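Local coordinates for core protein VP4 (Bluetongue virus, PDB 2JHP) that caps viral messenger RNA as a multifunctional enzyme of the virus core, and is one of the five proteins that form the inner capsid, at residues W479-I484 with L503-P508; C518-L523 with Y564-F569; V7-N12 with V48-D53; T84-I89 with D488-P493. One frame throughout, in Å; residues are numbered along the deposited sequence.

Contact 1 of 4, residues W479-I484 with L503-P508; sequences WRYPDI and LKEPIP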
loop_
_atom_site.group_PDB
_atom_site.type_symbol
_atom_site.label_atom_id
_atom_site.label_comp_id
_atom_site.label_asym_id
_atom_site.label_seq_id
_atom_site.Cartn_x
_atom_site.Cartn_y
_atom_site.Cartn_z
ATOM N N TRP A 479 19.129 2.250 6.283
ATOM C CA TRP A 479 20.311 2.037 7.104
ATOM C C TRP A 479 20.476 0.591 7.570
ATOM O O TRP A 479 21.582 0.068 7.560
ATOM C CB TRP A 479 20.222 2.996 8.292
ATOM C CG TRP A 479 21.291 2.914 9.312
ATOM C CD1 TRP A 479 22.622 2.806 9.099
ATOM C CD2 TRP A 479 21.111 2.998 10.726
ATOM N NE1 TRP A 479 23.295 2.787 10.299
ATOM C CE2 TRP A 479 22.386 2.906 11.316
ATOM C CE3 TRP A 479 19.987 3.128 11.557
ATOM C CZ2 TRP A 479 22.575 2.937 12.700
ATOM C CZ3 TRP A 479 20.172 3.159 12.933
ATOM C CH2 TRP A 479 21.454 3.056 13.490
ATOM N N ARG A 480 19.366 -0.033 7.966
ATOM C CA ARG A 480 19.344 -1.392 8.506
ATOM C C ARG A 480 19.156 -2.468 7.421
ATOM O O ARG A 480 19.733 -3.557 7.514
ATOM C CB ARG A 480 18.256 -1.509 9.588
ATOM C CG ARG A 480 18.093 -2.897 10.225
ATOM C CD ARG A 480 18.755 -3.004 11.581
ATOM N NE ARG A 480 17.845 -2.676 12.681
ATOM C CZ ARG A 480 18.241 -2.349 13.913
ATOM N NH1 ARG A 480 19.539 -2.291 14.219
ATOM N NH2 ARG A 480 17.338 -2.073 14.843
ATOM N N TYR A 481 18.357 -2.169 6.399
ATOM C CA TYR A 481 18.100 -3.129 5.326
ATOM C C TYR A 481 18.368 -2.544 3.939
ATOM O O TYR A 481 17.433 -2.294 3.183
ATOM C CB TYR A 481 16.672 -3.658 5.408
ATOM C CG TYR A 481 16.326 -4.337 6.710
ATOM C CD1 TYR A 481 15.615 -3.665 7.696
ATOM C CD2 TYR A 481 16.704 -5.659 6.952
ATOM C CE1 TYR A 481 15.281 -4.282 8.894
ATOM C CE2 TYR A 481 16.382 -6.296 8.156
ATOM C CZ TYR A 481 15.667 -5.596 9.125
ATOM O OH TYR A 481 15.344 -6.214 10.315
ATOM N N PRO A 482 19.655 -2.340 3.601
ATOM C CA PRO A 482 20.130 -1.717 2.363
ATOM C C PRO A 482 19.624 -2.271 1.023
ATOM O O PRO A 482 19.651 -1.542 0.036
ATOM C CB PRO A 482 21.644 -1.884 2.462
ATOM C CG PRO A 482 21.895 -1.879 3.912
ATOM C CD PRO A 482 20.789 -2.695 4.471
ATOM N N ASP A 483 19.184 -3.522 0.951
ATOM C CA ASP A 483 18.555 -3.972 -0.299
ATOM C C ASP A 483 17.076 -4.274 -0.209
ATOM O O ASP A 483 16.482 -4.757 -1.176
ATOM C CB ASP A 483 19.292 -5.144 -0.941
ATOM C CG ASP A 483 20.210 -4.714 -2.080
ATOM O OD1 ASP A 483 20.897 -5.589 -2.643
ATOM O OD2 ASP A 483 20.244 -3.506 -2.415
ATOM N N ILE A 484 16.478 -3.989 0.946
ATOM C CA ILE A 484 15.034 -3.857 1.020
ATOM C C ILE A 484 14.674 -2.437 0.582
ATOM O O ILE A 484 13.800 -2.258 -0.268
ATOM C CB ILE A 484 14.448 -4.197 2.414
ATOM C CG1 ILE A 484 14.793 -5.638 2.798
ATOM C CG2 ILE A 484 12.939 -4.048 2.395
ATOM C CD1 ILE A 484 14.231 -6.109 4.136
ATOM N N LEU A 503 7.639 -0.069 13.957
ATOM C CA LEU A 503 8.406 -1.203 13.421
ATOM C C LEU A 503 8.787 -2.194 14.511
ATOM O O LEU A 503 9.225 -1.780 15.582
ATOM C CB LEU A 503 9.684 -0.712 12.738
ATOM C CG LEU A 503 9.631 0.212 11.530
ATOM C CD1 LEU A 503 11.024 0.644 11.143
ATOM C CD2 LEU A 503 8.990 -0.499 10.373
ATOM N N LYS A 504 8.623 -3.493 14.237
ATOM C CA LYS A 504 9.131 -4.545 15.136
ATOM C C LYS A 504 10.628 -4.730 14.878
ATOM O O LYS A 504 11.068 -5.716 14.295
ATOM C CB LYS A 504 8.365 -5.863 14.983
ATOM C CG LYS A 504 8.515 -6.804 16.171
ATOM C CD LYS A 504 7.301 -7.700 16.318
ATOM C CE LYS A 504 7.361 -8.523 17.592
ATOM N NZ LYS A 504 6.026 -9.077 17.941
ATOM N N GLU A 505 11.373 -3.706 15.293
ATOM C CA GLU A 505 12.818 -3.632 15.151
ATOM C C GLU A 505 13.456 -3.238 16.495
ATOM O O GLU A 505 13.021 -2.250 17.109
ATOM C CB GLU A 505 13.178 -2.595 14.075
ATOM C CG GLU A 505 12.921 -3.050 12.650
ATOM C CD GLU A 505 13.682 -4.311 12.309
ATOM O OE1 GLU A 505 14.673 -4.638 13.005
ATOM O OE2 GLU A 505 13.285 -4.980 11.338
ATOM N N PRO A 506 14.483 -3.994 16.946
ATOM C CA PRO A 506 15.106 -3.694 18.241
ATOM C C PRO A 506 15.870 -2.381 18.188
ATOM O O PRO A 506 16.380 -2.008 17.134
ATOM C CB PRO A 506 16.077 -4.887 18.479
ATOM C CG PRO A 506 16.393 -5.408 17.129
ATOM C CD PRO A 506 15.124 -5.140 16.274
ATOM N N ILE A 507 15.927 -1.692 19.324
ATOM C CA ILE A 507 16.763 -0.506 19.482
ATOM C C ILE A 507 18.168 -0.824 18.984
ATOM O O ILE A 507 18.714 -1.868 19.328
ATOM C CB ILE A 507 16.825 -0.065 20.960
ATOM C CG1 ILE A 507 15.425 0.265 21.494
ATOM C CG2 ILE A 507 17.752 1.122 21.122
ATOM C CD1 ILE A 507 15.328 0.362 23.014
ATOM N N PRO A 508 18.755 0.057 18.153
ATOM C CA PRO A 508 20.121 -0.190 17.677
ATOM C C PRO A 508 21.141 -0.247 18.810
ATOM O O PRO A 508 20.903 0.272 19.902
ATOM C CB PRO A 508 20.410 1.020 16.794
ATOM C CG PRO A 508 19.072 1.533 16.397
ATOM C CD PRO A 508 18.206 1.303 17.591
#
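Tyr-481 and Glu-505 make the firm part of this contact. The phenol OH of Tyr-481 donates to Glu-505 OE2 at 2.6 Å, reaching it on the syn side but 28° out of the carboxylate plane. The carboxylate stands at the edge of the tyrosine ring, the two planes 64° apart. OE2 is also bonded to the hydroxyl of Tyr-124, so two tyrosines grip one buried oxygen. Arg-480 lies on the looser, more open side. Its chain leaves the helix end with CG over a face of the Tyr-481 ring, 3.4 Å above the plane and offset toward the rim, then bends at chi2 (101°) and chi3. The guanidinium turns its edge to Pro-506 O and Pro-508 CA. NE makes a long salt bridge to Glu-505 OE1, 3.7 Å, and the bond from NH2 to Pro-506 O is too short and too bent to be relied on. At Pro-508, CZ3 of the Trp-479 indole rests on CG at 4.0 Å, while NE1 bonds to Ser-593 O. The contact thus joins the end of helix 470-480 to the loop leaving strand 499-503, with helix 114-128 beside Tyr-481 and helix 568-576 against Trp-479 and Pro-508.

Contact 2 of 4, residues C518-L523 with Y564-F569; sequences CRFIGL and YVTDLF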
loop_
_atom_site.group_PDB
_atom_site.type_symbol
_atom_site.label_atom_id
_atom_site.label_comp_id
_atom_site.label_asym_id
_atom_site.label_seq_id
_atom_site.Cartn_x
_atom_site.Cartn_y
_atom_site.Cartn_z
ATOM N N CYS A 518 17.021 11.322 14.608
ATOM C CA CYS A 518 17.254 12.722 14.942
ATOM C C CYS A 518 17.400 13.634 13.735
ATOM O O CYS A 518 18.414 13.611 13.036
ATOM C CB CYS A 518 18.490 12.856 15.838
ATOM S SG CYS A 518 18.369 11.942 17.380
ATOM N N ARG A 519 16.365 14.436 13.504
ATOM C CA ARG A 519 16.411 15.500 12.510
ATOM C C ARG A 519 16.021 16.817 13.181
ATOM O O ARG A 519 16.841 17.724 13.276
ATOM C CB ARG A 519 15.538 15.153 11.295
ATOM C CG ARG A 519 16.166 14.050 10.398
ATOM C CD ARG A 519 15.147 13.169 9.694
ATOM N NE ARG A 519 14.599 12.165 10.605
ATOM C CZ ARG A 519 13.321 12.070 10.949
ATOM N NH1 ARG A 519 12.417 12.905 10.433
ATOM N NH2 ARG A 519 12.942 11.125 11.800
ATOM N N PHE A 520 14.785 16.884 13.681
ATOM C CA PHE A 520 14.243 18.005 14.472
ATOM C C PHE A 520 14.305 19.342 13.742
ATOM O O PHE A 520 14.626 20.386 14.337
ATOM C CB PHE A 520 14.906 18.100 15.853
ATOM C CG PHE A 520 14.814 16.841 16.657
ATOM C CD1 PHE A 520 15.968 16.172 17.050
ATOM C CD2 PHE A 520 13.572 16.313 17.023
ATOM C CE1 PHE A 520 15.893 15.009 17.794
ATOM C CE2 PHE A 520 13.485 15.143 17.759
ATOM C CZ PHE A 520 14.652 14.491 18.148
ATOM N N ILE A 521 13.991 19.295 12.450
ATOM C CA ILE A 521 14.015 20.474 11.596
ATOM C C ILE A 521 12.930 21.454 12.044
ATOM O O ILE A 521 11.758 21.088 12.180
ATOM C CB ILE A 521 13.850 20.102 10.091
ATOM C CG1 ILE A 521 14.974 19.156 9.622
ATOM C CG2 ILE A 521 13.758 21.356 9.226
ATOM C CD1 ILE A 521 16.393 19.716 9.741
ATOM N N GLY A 522 13.341 22.689 12.302
ATOM C CA GLY A 522 12.413 23.722 12.706
ATOM C C GLY A 522 12.243 23.871 14.204
ATOM O O GLY A 522 11.486 24.743 14.661
ATOM N N LEU A 523 12.959 23.050 14.971
ATOM C CA LEU A 523 12.837 23.039 16.427
ATOM C C LEU A 523 12.950 24.425 17.075
ATOM O O LEU A 523 12.211 24.734 18.009
ATOM C CB LEU A 523 13.839 22.060 17.054
ATOM C CG LEU A 523 13.682 21.747 18.551
ATOM C CD1 LEU A 523 12.396 20.975 18.827
ATOM C CD2 LEU A 523 14.888 20.979 19.053
ATOM N N TYR A 564 6.622 16.754 15.799
ATOM C CA TYR A 564 7.565 15.635 15.565
ATOM C C TYR A 564 7.078 14.269 16.025
ATOM O O TYR A 564 6.297 14.157 16.975
ATOM C CB TYR A 564 8.947 15.921 16.182
ATOM C CG TYR A 564 9.454 17.299 15.830
ATOM C CD1 TYR A 564 9.325 18.360 16.730
ATOM C CD2 TYR A 564 10.007 17.562 14.568
ATOM C CE1 TYR A 564 9.753 19.625 16.398
ATOM C CE2 TYR A 564 10.452 18.854 14.242
ATOM C CZ TYR A 564 10.315 19.860 15.160
ATOM O OH TYR A 564 10.753 21.102 14.818
ATOM N N VAL A 565 7.548 13.242 15.319
ATOM C CA VAL A 565 7.417 11.851 15.762
ATOM C C VAL A 565 8.777 11.177 15.732
ATOM O O VAL A 565 9.296 10.873 14.664
ATOM C CB VAL A 565 6.451 11.030 14.866
ATOM C CG1 VAL A 565 6.360 9.595 15.373
ATOM C CG2 VAL A 565 5.070 11.681 14.807
ATOM N N THR A 566 9.359 10.959 16.903
ATOM C CA THR A 566 10.588 10.165 17.008
ATOM C C THR A 566 10.471 9.141 18.141
ATOM O O THR A 566 9.494 9.164 18.891
ATOM C CB THR A 566 11.835 11.056 17.184
ATOM O OG1 THR A 566 13.016 10.288 16.920
ATOM C CG2 THR A 566 11.897 11.654 18.604
ATOM N N ASP A 567 11.463 8.254 18.262
ATOM C CA ASP A 567 11.401 7.129 19.212
ATOM C C ASP A 567 11.985 7.487 20.581
ATOM O O ASP A 567 13.199 7.625 20.738
ATOM C CB ASP A 567 12.050 5.862 18.621
ATOM C CG ASP A 567 11.763 4.604 19.454
ATOM O OD1 ASP A 567 10.581 4.320 19.731
ATOM O OD2 ASP A 567 12.712 3.880 19.825
ATOM N N LEU A 568 11.100 7.629 21.564
ATOM C CA LEU A 568 11.490 7.930 22.940
ATOM C C LEU A 568 12.444 6.903 23.535
ATOM O O LEU A 568 13.463 7.263 24.113
ATOM C CB LEU A 568 10.261 8.084 23.841
ATOM C CG LEU A 568 9.507 9.416 23.751
ATOM C CD1 LEU A 568 8.415 9.456 24.806
ATOM C CD2 LEU A 568 10.447 10.608 23.921
ATOM N N PHE A 569 12.116 5.626 23.390
ATOM C CA PHE A 569 12.918 4.566 24.006
ATOM C C PHE A 569 14.358 4.600 23.512
ATOM O O PHE A 569 15.287 4.620 24.298
ATOM C CB PHE A 569 12.316 3.194 23.721
ATOM C CG PHE A 569 12.304 2.296 24.908
ATOM C CD1 PHE A 569 11.106 1.802 25.415
ATOM C CD2 PHE A 569 13.485 1.964 25.539
ATOM C CE1 PHE A 569 11.096 0.980 26.534
ATOM C CE2 PHE A 569 13.481 1.155 26.635
ATOM C CZ PHE A 569 12.287 0.651 27.141
#
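Phe-520 points the edge of its ring at a face of Tyr-564, a T-shaped pair with centroids 6.0 Å apart and planes at 78°. The same phenylalanine also uses its edge on Thr-566, whose methyl CG2 sits 3.9 Å from Phe-520 CE2, near the ring plane. With the OG1 of Thr-566 anti to the backbone N (chi1 -164°) and bonded to Leu-517 O, the methyl is the branch that faces the ring. The tyrosine reaches further, along the turn itself. Its OH donates to Ile-521 O at 2.8 Å, coming in from above the carbonyl plane, while the carbonyl oxygen lies in the plane of the phenol ring. Leu-523 approaches the ring obliquely, CD1 3.8 Å from Tyr-564 CE1. Residues 520 to 523 form a type II beta turn with Gly-522 at its third position, where the positive phi suits glycine; Gly-522 is also the N-cap of helix 523-533. Leu-523 N also lies near Tyr-564 OH, but the angle is too poor for a hydrogen bond; its N-H goes to Phe-520 O. Phe-520 has a second aromatic partner in His-554 of helix 551-561. The chemistry is therefore mostly aromatic and apolar, and the one hydrogen bond across it gives the contact direction, anchoring the phenol end at the turn before helix 523-533.

Contact 3 of 4, residues V7-N12 with V48-D53; sequences VLYVTN and VYAYGD
With chi1 at 171°, Tyr-9 carries its ring away from its own backbone N and lays it forward along segment 48-53, so that its OH arrives at Gly-52 O, 2.8 Å away. The carbonyl oxygen lies in the plane of the phenol ring, at its edge, and the donor is tilted 23° from the carbonyl plane. On its way the ring passes Ala-50, whose CB touches both Tyr-9 CD1, at 4.2 Å, and Val-7 CG1, at 3.7 Å. On this face of the sheet Val-7, Tyr-9, Val-48 and Ala-50 pack together, the two valines meeting through their CG2 methyls. The opposite face carries Leu-8 and Tyr-49, where the Tyr-49 ring slants across the leucine, CD1 3.9 Å from Leu-8 CB. Its hydroxyl turns elsewhere, to Glu-103.

The backbones run parallel and are joined by three hydrogen bonds in regular register: Leu-8 N to Val-48 O, Ala-50 N to Leu-8 O at 2.9 Å, and Val-10 N to Ala-50 O at 2.7 Å. CA-H...O contacts fill in between, such as Tyr-49 CA to Leu-8 O at 3.2 Å. Beyond the last bridge, the side chain of Tyr-9 prolongs the pairing to Gly-52, past the end of strand 48-51. Strand 7-10 is the middle strand of a five-stranded parallel sheet: its other edge pairs with strand 67-71, strand 25-27 lies beyond 48-51, and helices 15-18 and 99-112 cover the face of Leu-8 and Tyr-49.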
loop_
_atom_site.group_PDB
_atom_site.type_symbol
_atom_site.label_atom_id
_atom_site.label_comp_id
_atom_site.label_asym_id
_atom_site.label_seq_id
_atom_site.Cartn_x
_atom_site.Cartn_y
_atom_site.Cartn_z
ATOM N N VAL A 7 12.238 20.285 0.975
ATOM C CA VAL A 7 13.109 21.238 0.354
ATOM C C VAL A 7 13.129 20.892 -1.141
ATOM O O VAL A 7 13.671 19.859 -1.557
ATOM C CB VAL A 7 14.540 21.215 0.979
ATOM C CG1 VAL A 7 15.481 22.168 0.249
ATOM C CG2 VAL A 7 14.479 21.568 2.461
ATOM N N LEU A 8 12.490 21.743 -1.940
ATOM C CA LEU A 8 12.369 21.511 -3.358
ATOM C C LEU A 8 13.625 22.032 -4.022
ATOM O O LEU A 8 13.724 23.210 -4.400
ATOM C CB LEU A 8 11.107 22.172 -3.915
ATOM C CG LEU A 8 9.762 21.852 -3.257
ATOM C CD1 LEU A 8 8.609 22.658 -3.909
ATOM C CD2 LEU A 8 9.470 20.352 -3.295
ATOM N N TYR A 9 14.594 21.138 -4.138
ATOM C CA TYR A 9 15.889 21.498 -4.671
ATOM C C TYR A 9 15.920 21.366 -6.187
ATOM O O TYR A 9 15.589 20.312 -6.750
ATOM C CB TYR A 9 16.997 20.662 -4.031
ATOM C CG TYR A 9 18.349 20.844 -4.688
ATOM C CD1 TYR A 9 19.263 21.783 -4.206
ATOM C CD2 TYR A 9 18.713 20.074 -5.801
ATOM C CE1 TYR A 9 20.508 21.950 -4.816
ATOM C CE2 TYR A 9 19.950 20.230 -6.415
ATOM C CZ TYR A 9 20.845 21.163 -5.917
ATOM O OH TYR A 9 22.058 21.316 -6.530
ATOM N N VAL A 10 16.343 22.444 -6.836
ATOM C CA VAL A 10 16.485 22.468 -8.291
ATOM C C VAL A 10 17.936 22.712 -8.691
ATOM O O VAL A 10 18.676 23.404 -7.983
ATOM C CB VAL A 10 15.554 23.526 -8.940
ATOM C CG1 VAL A 10 14.107 23.282 -8.522
ATOM C CG2 VAL A 10 15.988 24.948 -8.571
ATOM N N THR A 11 18.336 22.133 -9.821
ATOM C CA THR A 11 19.681 22.323 -10.361
ATOM C C THR A 11 19.795 23.675 -11.068
ATOM O O THR A 11 18.794 24.368 -11.275
ATOM C CB THR A 11 20.103 21.169 -11.301
ATOM O OG1 THR A 11 19.188 21.068 -12.402
ATOM C CG2 THR A 11 20.130 19.853 -10.545
ATOM N N ASN A 12 21.019 24.033 -11.440
ATOM C CA ASN A 12 21.347 25.401 -11.840
ATOM C C ASN A 12 20.595 25.956 -13.044
ATOM O O ASN A 12 20.191 27.122 -13.033
ATOM C CB ASN A 12 22.862 25.555 -12.027
ATOM C CG ASN A 12 23.621 25.484 -10.710
ATOM O OD1 ASN A 12 24.460 24.606 -10.510
ATOM N ND2 ASN A 12 23.317 26.407 -9.800
ATOM N N VAL A 48 9.913 24.924 0.272
ATOM C CA VAL A 48 10.870 25.953 -0.126
ATOM C C VAL A 48 11.710 25.481 -1.281
ATOM O O VAL A 48 12.031 24.294 -1.391
ATOM C CB VAL A 48 11.852 26.329 1.008
ATOM C CG1 VAL A 48 11.240 27.351 1.895
ATOM C CG2 VAL A 48 12.284 25.096 1.811
ATOM N N TYR A 49 12.083 26.428 -2.132
ATOM C CA TYR A 49 12.968 26.115 -3.234
ATOM C C TYR A 49 14.404 26.294 -2.800
ATOM O O TYR A 49 14.708 27.157 -1.977
ATOM C CB TYR A 49 12.678 27.016 -4.420
ATOM C CG TYR A 49 11.398 26.701 -5.137
ATOM C CD1 TYR A 49 11.244 25.514 -5.855
ATOM C CD2 TYR A 49 10.345 27.609 -5.129
ATOM C CE1 TYR A 49 10.057 25.231 -6.538
ATOM C CE2 TYR A 49 9.151 27.334 -5.804
ATOM C CZ TYR A 49 9.020 26.150 -6.503
ATOM O OH TYR A 49 7.845 25.895 -7.154
ATOM N N ALA A 50 15.282 25.475 -3.365
ATOM C CA ALA A 50 16.710 25.581 -3.105
ATOM C C ALA A 50 17.535 25.317 -4.360
ATOM O O ALA A 50 17.212 24.434 -5.156
ATOM C CB ALA A 50 17.110 24.619 -1.994
ATOM N N TYR A 51 18.606 26.091 -4.516
ATOM C CA TYR A 51 19.596 25.900 -5.582
ATOM C C TYR A 51 21.011 26.186 -5.071
ATOM O O TYR A 51 21.186 26.850 -4.046
ATOM C CB TYR A 51 19.284 26.798 -6.787
ATOM C CG TYR A 51 19.383 28.288 -6.511
ATOM C CD1 TYR A 51 20.622 28.929 -6.454
ATOM C CD2 TYR A 51 18.234 29.062 -6.326
ATOM C CE1 TYR A 51 20.719 30.300 -6.208
ATOM C CE2 TYR A 51 18.320 30.437 -6.081
ATOM C CZ TYR A 51 19.566 31.047 -6.022
ATOM O OH TYR A 51 19.663 32.400 -5.777
ATOM N N GLY A 52 22.013 25.709 -5.811
ATOM C CA GLY A 52 23.419 25.828 -5.411
ATOM C C GLY A 52 24.024 24.462 -5.138
ATOM O O GLY A 52 23.334 23.439 -5.242
ATOM N N ASP A 53 25.305 24.447 -4.764
ATOM C CA ASP A 53 26.071 23.202 -4.594
ATOM C C ASP A 53 25.688 22.372 -3.354
ATOM O O ASP A 53 25.788 22.849 -2.221
ATOM C CB ASP A 53 27.575 23.508 -4.601
ATOM C CG ASP A 53 28.424 22.301 -4.231
ATOM O OD1 ASP A 53 28.116 21.185 -4.695
ATOM O OD2 ASP A 53 29.404 22.471 -3.474
#

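Contact 4 of 4, residues T84-I89 with D488-P493; sequences TVDVRI and DLTYDP
Thr-84 and Asp-488 meet through a pair of hydrogen bonds, one to each carboxylate oxygen. The backbone N of Thr-84 donates a hydrogen bond to Asp-488 OD1 at 2.9 Å, almost straight at 169°, and Thr-84 OG1 donates to Asp-488 OD2 at 2.7 Å. Both carboxylate oxygens use their syn lone pairs. The pairing works because the threonine hydroxyl lies beside its own backbone N (chi1 -53°), so that N-H and O-H face the same carboxylate and together fix its rotation. The second polar approach is looser: Thr-490 OG1 lies 3.2 Å from Asp-86 OD2, a possible hydrogen bond only.

These two side chains lie antiparallel, with Thr-490 CG2 3.4 Å from Asp-86 OD2.

In the fold, segment 84-89 leads from the end of strand 82-84 into strand 87-88, an outermost strand of the parallel sheet near the N terminus, while 488-493 is the loop leading from helix 470-480 to helix 493-496. Asp-492 is the N-cap of that second helix, its OD1 making weak bonds to the backbone N of Ala-494 and Trp-495. Trp-495 belongs to a guanine pocket, and the side chain of Tyr-491 is about 8 Å from a bound guanine.

Salt bridges and further hydrogen bonds reach outside the two segments. Asp-86 OD1 forms a salt bridge with Arg-63 and also accepts from the backbone N of Phe-69; Arg-63 in turn bonds to Leu-489 O, so one arginine spans both segments. On the far end of the loop Asp-492 OD2 pairs with Arg-110 of helix 99-112.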
loop_
_atom_site.group_PDB
_atom_site.type_symbol
_atom_site.label_atom_id
_atom_site.label_comp_id
_atom_site.label_asym_id
_atom_site.label_seq_id
_atom_site.Cartn_x
_atom_site.Cartn_y
_atom_site.Cartn_z
ATOM N N THR A 84 19.453 9.439 -8.641
ATOM C CA THR A 84 18.446 9.588 -9.695
ATOM C C THR A 84 17.505 10.749 -9.369
ATOM O O THR A 84 17.029 10.877 -8.238
ATOM C CB THR A 84 17.618 8.295 -9.891
ATOM O OG1 THR A 84 18.498 7.187 -10.097
ATOM C CG2 THR A 84 16.693 8.416 -11.094
ATOM N N VAL A 85 17.253 11.591 -10.369
ATOM C CA VAL A 85 16.406 12.777 -10.219
ATOM C C VAL A 85 14.957 12.403 -9.883
ATOM O O VAL A 85 14.327 11.624 -10.598
ATOM C CB VAL A 85 16.520 13.693 -11.475
ATOM C CG1 VAL A 85 15.303 14.540 -11.672
ATOM C CG2 VAL A 85 17.739 14.587 -11.357
ATOM N N ASP A 86 14.459 12.938 -8.767
ATOM C CA ASP A 86 13.087 12.689 -8.300
ATOM C C ASP A 86 12.029 13.214 -9.267
ATOM O O ASP A 86 11.118 12.484 -9.650
ATOM C CB ASP A 86 12.851 13.315 -6.916
ATOM C CG ASP A 86 13.585 12.589 -5.799
ATOM O OD1 ASP A 86 13.899 13.252 -4.788
ATOM O OD2 ASP A 86 13.847 11.370 -5.920
ATOM N N VAL A 87 12.145 14.488 -9.636
ATOM C CA VAL A 87 11.225 15.112 -10.584
ATOM C C VAL A 87 12.025 15.544 -11.799
ATOM O O VAL A 87 12.848 16.453 -11.706
ATOM C CB VAL A 87 10.519 16.365 -9.990
ATOM C CG1 VAL A 87 9.449 16.896 -10.947
ATOM C CG2 VAL A 87 9.909 16.060 -8.652
ATOM N N ARG A 88 11.794 14.898 -12.935
ATOM C CA ARG A 88 12.465 15.331 -14.159
ATOM C C ARG A 88 11.621 16.308 -14.967
ATOM O O ARG A 88 10.586 15.946 -15.519
ATOM C CB ARG A 88 12.941 14.160 -15.027
ATOM C CG ARG A 88 13.894 14.614 -16.111
ATOM C CD ARG A 88 14.655 13.478 -16.747
ATOM N NE ARG A 88 15.649 14.008 -17.679
ATOM C CZ ARG A 88 16.524 13.275 -18.361
ATOM N NH1 ARG A 88 16.546 11.954 -18.232
ATOM N NH2 ARG A 88 17.383 13.870 -19.178
ATOM N N ILE A 89 12.088 17.552 -15.002
ATOM C CA ILE A 89 11.444 18.626 -15.740
ATOM C C ILE A 89 11.753 18.499 -17.221
ATOM O O ILE A 89 12.921 18.501 -17.614
ATOM C CB ILE A 89 11.889 20.020 -15.235
ATOM C CG1 ILE A 89 11.658 20.140 -13.728
ATOM C CG2 ILE A 89 11.165 21.138 -15.998
ATOM C CD1 ILE A 89 10.205 19.990 -13.298
ATOM N N ASP A 488 18.775 5.086 -3.285
ATOM C CA ASP A 488 18.324 5.815 -4.471
ATOM C C ASP A 488 16.782 5.978 -4.592
ATOM O O ASP A 488 16.274 6.652 -5.502
ATOM C CB ASP A 488 18.901 5.118 -5.701
ATOM C CG ASP A 488 18.914 5.996 -6.911
ATOM O OD1 ASP A 488 19.396 7.134 -6.831
ATOM O OD2 ASP A 488 18.436 5.537 -7.950
ATOM N N LEU A 489 16.055 5.366 -3.661
ATOM C CA LEU A 489 14.598 5.457 -3.583
ATOM C C LEU A 489 14.060 6.865 -3.854
ATOM O O LEU A 489 14.421 7.829 -3.167
ATOM C CB LEU A 489 14.108 5.009 -2.202
ATOM C CG LEU A 489 12.589 4.978 -2.005
ATOM C CD1 LEU A 489 11.949 3.877 -2.853
ATOM C CD2 LEU A 489 12.232 4.789 -0.537
ATOM N N THR A 490 13.203 6.968 -4.863
ATOM C CA THR A 490 12.508 8.202 -5.142
ATOM C C THR A 490 11.254 8.233 -4.285
ATOM O O THR A 490 10.364 7.374 -4.417
ATOM C CB THR A 490 12.178 8.326 -6.637
ATOM O OG1 THR A 490 13.401 8.520 -7.349
ATOM C CG2 THR A 490 11.238 9.510 -6.914
ATOM N N TYR A 491 11.203 9.212 -3.390
ATOM C CA TYR A 491 10.042 9.419 -2.553
ATOM C C TYR A 491 10.033 10.852 -2.027
ATOM O O TYR A 491 10.995 11.597 -2.183
ATOM C CB TYR A 491 9.992 8.400 -1.415
ATOM C CG TYR A 491 10.967 8.685 -0.316
ATOM C CD1 TYR A 491 10.525 9.136 0.922
ATOM C CD2 TYR A 491 12.333 8.531 -0.512
ATOM C CE1 TYR A 491 11.419 9.408 1.942
ATOM C CE2 TYR A 491 13.228 8.807 0.489
ATOM C CZ TYR A 491 12.772 9.238 1.722
ATOM O OH TYR A 491 13.671 9.509 2.733
ATOM N N ASP A 492 8.929 11.212 -1.395
ATOM C CA ASP A 492 8.688 12.568 -0.986
ATOM C C ASP A 492 8.701 12.623 0.544
ATOM O O ASP A 492 7.780 12.147 1.209
ATOM C CB ASP A 492 7.364 13.038 -1.619
ATOM C CG ASP A 492 6.865 14.355 -1.077
ATOM O OD1 ASP A 492 7.549 15.027 -0.269
ATOM O OD2 ASP A 492 5.738 14.718 -1.470
ATOM N N PRO A 493 9.792 13.167 1.106
ATOM C CA PRO A 493 9.951 13.230 2.564
ATOM C C PRO A 493 8.810 13.937 3.321
ATOM O O PRO A 493 8.426 13.484 4.408
ATOM C CB PRO A 493 11.300 13.939 2.730
ATOM C CG PRO A 493 12.050 13.567 1.450
ATOM C CD PRO A 493 10.982 13.691 0.407
#

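In the fold
From the N terminus, contact 3 closes first, joining residues 7-12 to 48-53 within the five-stranded parallel sheet. Contact 4 opens soon after, at 84-89 by the edge of that sheet, and closes only at 488-493, enclosing nearly 400 residues. Contact 1 opens at 479-484, before that closure, and ends at 503-508, so contacts 1 and 4 cross. It ties the end of helix 470-480 to the loop after strand 499-503. Contact 2 follows in series, tying the start of helix 523-533 to the loop before helix 568-576. It touches contact 1 where Ile-507 CD1 meets Phe-569 CD2 at 3.5 Å. Contacts 3 and 4 reach the same sheet.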